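Local coordinates for uncharacterized protein (Bacteroides ovatus, PDB 4DQA) that is of unknown function but probably binds carbohydrate, joining an N-terminal DUF1735-type domain to a concanavalin A-like lectin/glucanase domain, at residues Phe160-Glu166 / Arg287-Arg293; Lys14-Val20 / Ala129-Lys135. All blocks are in the same frame, centred on the assembly; numbering follows the deposited sequence.

Interaction 1 (Phe160-Glu166 / Arg287-Arg293)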
loop_
_atom_site.group_PDB
_atom_site.type_symbol
_atom_site.label_atom_id
_atom_site.label_comp_id
_atom_site.label_asym_id
_atom_site.label_seq_id
_atom_site.Cartn_x
_atom_site.Cartn_y
_atom_site.Cartn_z
ATOM N N PHE A 160 -10.541 -19.324 11.834
ATOM C CA PHE A 160 -10.867 -17.979 11.452
ATOM C C PHE A 160 -12.340 -17.756 11.751
ATOM O O PHE A 160 -13.204 -18.455 11.218
ATOM C CB PHE A 160 -10.602 -17.775 9.967
ATOM C CG PHE A 160 -9.133 -17.755 9.585
ATOM C CD1 PHE A 160 -8.218 -16.973 10.267
ATOM C CD2 PHE A 160 -8.681 -18.511 8.512
ATOM C CE1 PHE A 160 -6.871 -16.947 9.892
ATOM C CE2 PHE A 160 -7.338 -18.493 8.147
ATOM C CZ PHE A 160 -6.434 -17.708 8.832
ATOM N N SER A 161 -12.634 -16.793 12.612
ATOM C CA SER A 161 -14.009 -16.395 12.827
ATOM C C SER A 161 -14.290 -15.267 11.877
ATOM O O SER A 161 -14.924 -15.464 10.846
ATOM C CB SER A 161 -14.268 -16.029 14.296
ATOM O OG SER A 161 -13.307 -15.106 14.766
ATOM N N SER A 162 -13.772 -14.084 12.173
ATOM C CA SER A 162 -13.759 -13.022 11.179
ATOM C C SER A 162 -12.489 -13.157 10.348
ATOM O O SER A 162 -11.439 -13.553 10.858
ATOM C CB SER A 162 -13.803 -11.661 11.838
ATOM O OG SER A 162 -15.012 -11.550 12.585
ATOM N N PHE A 163 -12.581 -12.875 9.058
ATOM C CA PHE A 163 -11.404 -13.024 8.217
ATOM C C PHE A 163 -11.543 -12.241 6.931
ATOM O O PHE A 163 -12.621 -11.735 6.594
ATOM C CB PHE A 163 -11.163 -14.502 7.903
ATOM C CG PHE A 163 -12.154 -15.067 6.942
ATOM C CD1 PHE A 163 -13.371 -15.527 7.397
ATOM C CD2 PHE A 163 -11.888 -15.091 5.582
ATOM C CE1 PHE A 163 -14.324 -16.025 6.520
ATOM C CE2 PHE A 163 -12.842 -15.595 4.692
ATOM C CZ PHE A 163 -14.057 -16.049 5.176
ATOM N N THR A 164 -10.413 -12.156 6.238
ATOM C CA THR A 164 -10.313 -11.514 4.927
ATOM C C THR A 164 -9.377 -12.302 4.048
ATOM O O THR A 164 -8.290 -12.710 4.480
ATOM C CB THR A 164 -9.750 -10.088 5.056
ATOM O OG1 THR A 164 -10.570 -9.328 5.936
ATOM C CG2 THR A 164 -9.702 -9.390 3.704
ATOM N N TYR A 165 -9.792 -12.510 2.802
ATOM C CA TYR A 165 -8.885 -12.928 1.738
ATOM C C TYR A 165 -8.779 -11.731 0.816
ATOM O O TYR A 165 -9.802 -11.132 0.487
ATOM C CB TYR A 165 -9.468 -14.044 0.869
ATOM C CG TYR A 165 -9.729 -15.403 1.482
ATOM C CD1 TYR A 165 -9.254 -15.761 2.737
ATOM C CD2 TYR A 165 -10.459 -16.358 0.759
ATOM C CE1 TYR A 165 -9.491 -17.027 3.260
ATOM C CE2 TYR A 165 -10.709 -17.623 1.277
ATOM C CZ TYR A 165 -10.213 -17.961 2.517
ATOM O OH TYR A 165 -10.452 -19.218 3.046
ATOM N N GLU A 166 -7.589 -11.407 0.342
ATOM C CA GLU A 166 -7.475 -10.358 -0.681
ATOM C C GLU A 166 -6.290 -10.610 -1.586
ATOM O O GLU A 166 -5.337 -11.288 -1.211
ATOM C CB GLU A 166 -7.418 -8.939 -0.121
ATOM C CG GLU A 166 -6.251 -8.693 0.789
ATOM C CD GLU A 166 -6.137 -7.249 1.261
ATOM O OE1 GLU A 166 -6.561 -6.345 0.520
ATOM O OE2 GLU A 166 -5.570 -7.007 2.362
ATOM N N ARG A 287 -3.103 -11.858 0.445
ATOM C CA ARG A 287 -3.142 -11.803 1.909
ATOM C C ARG A 287 -4.296 -12.551 2.499
ATOM O O ARG A 287 -5.381 -12.582 1.934
ATOM C CB ARG A 287 -3.221 -10.358 2.402
ATOM C CG ARG A 287 -2.239 -9.414 1.717
ATOM C CD ARG A 287 -2.437 -7.983 2.213
ATOM N NE ARG A 287 -1.703 -7.054 1.350
ATOM C CZ ARG A 287 -2.128 -5.860 0.993
ATOM N NH1 ARG A 287 -3.289 -5.392 1.432
ATOM N NH2 ARG A 287 -1.379 -5.109 0.202
ATOM N N VAL A 288 -4.080 -13.078 3.700
ATOM C CA VAL A 288 -5.171 -13.590 4.524
ATOM C C VAL A 288 -5.058 -12.897 5.868
ATOM O O VAL A 288 -3.964 -12.823 6.432
ATOM C CB VAL A 288 -5.077 -15.087 4.762
ATOM C CG1 VAL A 288 -6.211 -15.547 5.690
ATOM C CG2 VAL A 288 -5.165 -15.855 3.458
ATOM N N TRP A 289 -6.178 -12.383 6.368
ATOM C CA TRP A 289 -6.219 -11.732 7.670
ATOM C C TRP A 289 -7.174 -12.479 8.571
ATOM O O TRP A 289 -8.183 -13.021 8.116
ATOM C CB TRP A 289 -6.760 -10.302 7.552
ATOM C CG TRP A 289 -6.022 -9.377 6.659
ATOM C CD1 TRP A 289 -6.099 -9.310 5.293
ATOM C CD2 TRP A 289 -5.131 -8.320 7.063
ATOM N NE1 TRP A 289 -5.295 -8.298 4.824
ATOM C CE2 TRP A 289 -4.704 -7.669 5.896
ATOM C CE3 TRP A 289 -4.643 -7.874 8.302
ATOM C CZ2 TRP A 289 -3.812 -6.596 5.918
ATOM C CZ3 TRP A 289 -3.751 -6.806 8.321
ATOM C CH2 TRP A 289 -3.347 -6.184 7.138
ATOM N N SER A 290 -6.896 -12.434 9.875
ATOM C CA SER A 290 -7.798 -12.983 10.880
ATOM C C SER A 290 -8.774 -11.936 11.454
ATOM O O SER A 290 -9.269 -12.071 12.588
ATOM C CB SER A 290 -6.970 -13.597 12.006
ATOM O OG SER A 290 -6.122 -12.620 12.579
ATOM N N VAL A 291 -9.031 -10.889 10.670
ATOM C CA VAL A 291 -10.063 -9.903 10.946
ATOM C C VAL A 291 -10.793 -9.589 9.654
ATOM O O VAL A 291 -10.280 -9.902 8.561
ATOM C CB VAL A 291 -9.456 -8.592 11.480
ATOM C CG1 VAL A 291 -8.729 -8.864 12.783
ATOM C CG2 VAL A 291 -8.520 -7.941 10.452
ATOM N N ALA A 292 -11.976 -8.993 9.771
ATOM C CA ALA A 292 -12.675 -8.467 8.612
ATOM C C ALA A 292 -12.129 -7.065 8.355
ATOM O O ALA A 292 -12.376 -6.138 9.132
ATOM C CB ALA A 292 -14.194 -8.416 8.853
ATOM N N ARG A 293 -11.373 -6.899 7.276
ATOM C CA ARG A 293 -10.850 -5.594 6.963
ATOM C C ARG A 293 -11.990 -4.699 6.493
ATOM O O ARG A 293 -12.877 -5.138 5.752
ATOM C CB ARG A 293 -9.776 -5.716 5.876
ATOM C CG ARG A 293 -8.544 -6.495 6.311
ATOM C CD ARG A 293 -7.657 -5.671 7.221
ATOM N NE ARG A 293 -6.812 -4.803 6.423
ATOM C CZ ARG A 293 -5.960 -3.921 6.929
ATOM N NH1 ARG A 293 -5.884 -3.739 8.236
ATOM N NH2 ARG A 293 -5.205 -3.206 6.112
HETATM O O HOH W 1 -5.835 -3.720 0.942
HETATM O O HOH W 2 -6.090 -4.585 3.608
#
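Glu166 reaches across to Arg287 and Trp289 with a single carboxylate oxygen. Its CG sits between the backbone N and the carbonyl carbon (chi1 61°), and the extended chain beyond it brings OE2 over the neighbouring strand. There Arg287 NH1 forms a salt bridge with Glu166 OE2 at 2.9 Å, a weak bond by its angle, with the guanidinium and carboxylate planes almost perpendicular. Trp289 NE1 donates to the same Glu166 OE2 at 2.8 Å, on the anti side and 20° out of the carboxylate plane. Arg287 NH2 has its own partners, Glu285 and the backbone oxygen of Asn301. Two residues earlier, on the same face as Glu166, Thr164 lies beside Trp289, its CB 3.7 Å from the indole CD1. Thr164 OG1 gives its proton to Val291 O (2.7 Å) on a lone pair and accepts from Arg293 N at 2.9 Å, so one hydroxyl ties down the chain where it leaves the sheet. Arg293 then folds back, its guanidinium flat over the indole rim with Trp289 CH2 under its centre. A water held by Arg293 NE also binds Glu166 OE2, so the carboxylate is fixed from several directions, the second arginine acting through water.

Interaction 2 (Lys14-Val20 / Ala129-Lys135)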
loop_
_atom_site.group_PDB
_atom_site.type_symbol
_atom_site.label_atom_id
_atom_site.label_comp_id
_atom_site.label_asym_id
_atom_site.label_seq_id
_atom_site.Cartn_x
_atom_site.Cartn_y
_atom_site.Cartn_z
ATOM N N LYS A 14 4.126 29.636 0.980
ATOM C CA LYS A 14 4.030 28.729 2.109
ATOM C C LYS A 14 4.502 27.318 1.754
ATOM O O LYS A 14 5.120 26.684 2.585
ATOM C CB LYS A 14 2.581 28.675 2.603
ATOM C CG LYS A 14 2.376 27.813 3.845
ATOM C CD LYS A 14 0.885 27.569 4.112
ATOM C CE LYS A 14 0.646 26.732 5.386
ATOM N NZ LYS A 14 -0.819 26.460 5.676
ATOM N N GLU A 15 4.229 26.856 0.527
ATOM C CA GLU A 15 4.355 25.434 0.173
ATOM C C GLU A 15 4.992 25.163 -1.194
ATOM O O GLU A 15 4.700 25.849 -2.175
ATOM C CB GLU A 15 2.968 24.773 0.173
ATOM C CG GLU A 15 2.163 24.989 1.432
ATOM C CD GLU A 15 0.911 24.136 1.471
ATOM O OE1 GLU A 15 0.465 23.645 0.408
ATOM O OE2 GLU A 15 0.376 23.959 2.580
ATOM N N TYR A 16 5.833 24.131 -1.243
ATOM C CA TYR A 16 6.455 23.655 -2.488
ATOM C C TYR A 16 6.386 22.135 -2.586
ATOM O O TYR A 16 6.506 21.448 -1.583
ATOM C CB TYR A 16 7.923 24.084 -2.544
ATOM C CG TYR A 16 8.090 25.558 -2.775
ATOM C CD1 TYR A 16 8.142 26.444 -1.710
ATOM C CD2 TYR A 16 8.168 26.072 -4.068
ATOM C CE1 TYR A 16 8.288 27.812 -1.920
ATOM C CE2 TYR A 16 8.308 27.435 -4.291
ATOM C CZ TYR A 16 8.367 28.299 -3.215
ATOM O OH TYR A 16 8.505 29.652 -3.444
ATOM N N ASN A 17 6.199 21.619 -3.792
ATOM C CA ASN A 17 6.060 20.184 -4.024
ATOM C C ASN A 17 7.142 19.652 -4.943
ATOM O O ASN A 17 7.392 20.215 -6.007
ATOM C CB ASN A 17 4.691 19.869 -4.627
ATOM C CG ASN A 17 3.555 20.211 -3.685
ATOM O OD1 ASN A 17 3.136 19.383 -2.876
ATOM N ND2 ASN A 17 3.057 21.437 -3.777
ATOM N N PHE A 18 7.770 18.554 -4.528
ATOM C CA PHE A 18 8.840 17.916 -5.286
ATOM C C PHE A 18 8.534 16.437 -5.420
ATOM O O PHE A 18 7.873 15.853 -4.568
ATOM C CB PHE A 18 10.191 18.083 -4.593
ATOM C CG PHE A 18 10.607 19.506 -4.403
ATOM C CD1 PHE A 18 10.942 20.298 -5.488
ATOM C CD2 PHE A 18 10.685 20.052 -3.133
ATOM C CE1 PHE A 18 11.336 21.616 -5.302
ATOM C CE2 PHE A 18 11.084 21.360 -2.950
ATOM C CZ PHE A 18 11.404 22.143 -4.032
ATOM N N SER A 19 9.037 15.832 -6.487
ATOM C CA SER A 19 8.860 14.409 -6.725
ATOM C C SER A 19 10.213 13.739 -6.550
ATOM O O SER A 19 11.226 14.236 -7.051
ATOM C CB SER A 19 8.336 14.186 -8.143
ATOM O OG SER A 19 8.235 12.803 -8.433
ATOM N N VAL A 20 10.242 12.636 -5.811
ATOM C CA VAL A 20 11.469 11.865 -5.657
ATOM C C VAL A 20 11.495 10.798 -6.744
ATOM O O VAL A 20 10.793 9.790 -6.661
ATOM C CB VAL A 20 11.565 11.237 -4.255
ATOM C CG1 VAL A 20 12.845 10.417 -4.117
ATOM C CG2 VAL A 20 11.524 12.339 -3.195
ATOM N N ALA A 129 8.173 27.505 6.080
ATOM C CA ALA A 129 8.038 27.131 4.684
ATOM C C ALA A 129 7.958 25.603 4.647
ATOM O O ALA A 129 8.776 24.924 5.287
ATOM C CB ALA A 129 9.243 27.628 3.881
ATOM N N TYR A 130 6.997 25.072 3.896
ATOM C CA TYR A 130 6.783 23.628 3.843
ATOM C C TYR A 130 7.193 23.080 2.488
ATOM O O TYR A 130 6.733 23.551 1.448
ATOM C CB TYR A 130 5.312 23.291 4.098
ATOM C CG TYR A 130 4.774 23.745 5.430
ATOM C CD1 TYR A 130 4.339 25.054 5.620
ATOM C CD2 TYR A 130 4.673 22.869 6.494
ATOM C CE1 TYR A 130 3.846 25.473 6.821
ATOM C CE2 TYR A 130 4.162 23.282 7.700
ATOM C CZ TYR A 130 3.770 24.596 7.868
ATOM O OH TYR A 130 3.267 25.032 9.087
ATOM N N PHE A 131 8.115 22.134 2.502
ATOM C CA PHE A 131 8.570 21.493 1.287
ATOM C C PHE A 131 8.114 20.045 1.320
ATOM O O PHE A 131 8.448 19.311 2.228
ATOM C CB PHE A 131 10.086 21.592 1.201
ATOM C CG PHE A 131 10.574 23.020 1.176
ATOM C CD1 PHE A 131 10.678 23.716 -0.031
ATOM C CD2 PHE A 131 10.849 23.679 2.348
ATOM C CE1 PHE A 131 11.107 25.044 -0.047
ATOM C CE2 PHE A 131 11.278 25.010 2.335
ATOM C CZ PHE A 131 11.390 25.687 1.139
ATOM N N PHE A 132 7.331 19.663 0.324
ATOM C CA PHE A 132 6.709 18.350 0.294
ATOM C C PHE A 132 7.393 17.482 -0.754
ATOM O O PHE A 132 7.792 17.948 -1.834
ATOM C CB PHE A 132 5.228 18.491 -0.016
ATOM C CG PHE A 132 4.468 19.247 1.023
ATOM C CD1 PHE A 132 4.104 18.640 2.202
ATOM C CD2 PHE A 132 4.104 20.564 0.823
ATOM C CE1 PHE A 132 3.393 19.320 3.158
ATOM C CE2 PHE A 132 3.394 21.254 1.776
ATOM C CZ PHE A 132 3.038 20.633 2.954
ATOM N N PHE A 133 7.546 16.206 -0.418
ATOM C CA PHE A 133 8.236 15.259 -1.289
ATOM C C PHE A 133 7.371 14.021 -1.411
ATOM O O PHE A 133 6.997 13.405 -0.413
ATOM C CB PHE A 133 9.597 14.898 -0.702
ATOM C CG PHE A 133 10.467 16.076 -0.450
ATOM C CD1 PHE A 133 10.326 16.817 0.725
ATOM C CD2 PHE A 133 11.408 16.485 -1.380
ATOM C CE1 PHE A 133 11.119 17.925 0.959
ATOM C CE2 PHE A 133 12.198 17.598 -1.140
ATOM C CZ PHE A 133 12.046 18.315 0.024
ATOM N N SER A 134 7.005 13.679 -2.639
ATOM C CA SER A 134 6.207 12.493 -2.858
ATOM C C SER A 134 7.119 11.390 -3.377
ATOM O O SER A 134 8.039 11.630 -4.171
ATOM C CB SER A 134 5.089 12.789 -3.847
ATOM O OG SER A 134 5.595 13.416 -5.015
ATOM N N LYS A 135 6.904 10.179 -2.884
ATOM C CA LYS A 135 7.662 9.058 -3.396
ATOM C C LYS A 135 6.694 7.944 -3.734
ATOM O O LYS A 135 6.192 7.261 -2.851
ATOM C CB LYS A 135 8.706 8.581 -2.420
ATOM C CG LYS A 135 9.728 7.698 -3.115
ATOM C CD LYS A 135 10.870 7.308 -2.202
ATOM C CE LYS A 135 11.876 6.438 -2.939
ATOM N NZ LYS A 135 13.015 6.037 -2.070
HETATM O O HOH W 3 6.318 11.795 -7.264
#
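Phe18 settles against two rings of the neighbouring strand, Phe131 and Phe133. Its CD2 is 3.5 Å from Phe133 CE2, the two rings inclined at 31°, while its CE2 meets Phe131 CD1 at 3.8 Å near the plane of both rings. Further back on this face, Tyr16 points the same way as Phe131. Their planes are only 13° apart but slid so far that the rings barely overlap, and the touch is between Tyr16 CD1 and Phe131 CE1, at 3.7 Å. Beyond the end of strand 15-19, Val20 touches Phe133 CB with CG2.

On the other face, Phe132 turns its CE2 edge to Glu15, whose CD is 3.8 Å away, and Asn17 OD1 lies 3.7 Å from Phe132 CB. The Glu15 carboxylate is engaged by Tyr58 through OE2. Just before the strand, Lys14, extended throughout with CG anti to the backbone N (chi1 -177°), crosses the Tyr130 ring at a slant, with Lys14 CE 3.7 Å from Tyr130 CE1.

What fixes these neighbours is a parallel ladder in exact step, from Glu15 with Tyr130 to Ser19 with Ser134. Lys14, Tyr16 and Phe18 accept from Tyr130, Phe132 and Ser134, and give back through Tyr16, Phe18 and Val20; Phe132 N to Tyr16 O is 2.7 Å.

Strand 128-135 is hydrogen-bonded along its other edge to strand 107-117, antiparallel. The face of Phe18, Phe131 and Phe133 packs on strand 27-35 of the second sheet, through Met27, Phe29 and Leu31, as in a beta sandwich. Across the sheet, helix 52-62 covers the Tyr130 end, with Val54 and Tyr58 against Tyr130 and Tyr62 against Lys14.

Interaction 2 comes first along the chain and is complete before interaction 1 opens, so the two lie in series, one in each domain. Their centres are 37 Å apart, on opposite sides of the chain's centre, and their nearest atoms are about 15 Å apart. They share no sheet: 14-20 with 129-135 is a parallel pair in the mixed sheet of the N-terminal domain, whereas 160-166 with 287-293 is an antiparallel pair in the large sheet of the concanavalin A-like domain. Each ties segments more than 100 residues apart in sequence. Each domain thus has its own long-range strand pairing, consistent with two separately folded units in one chain.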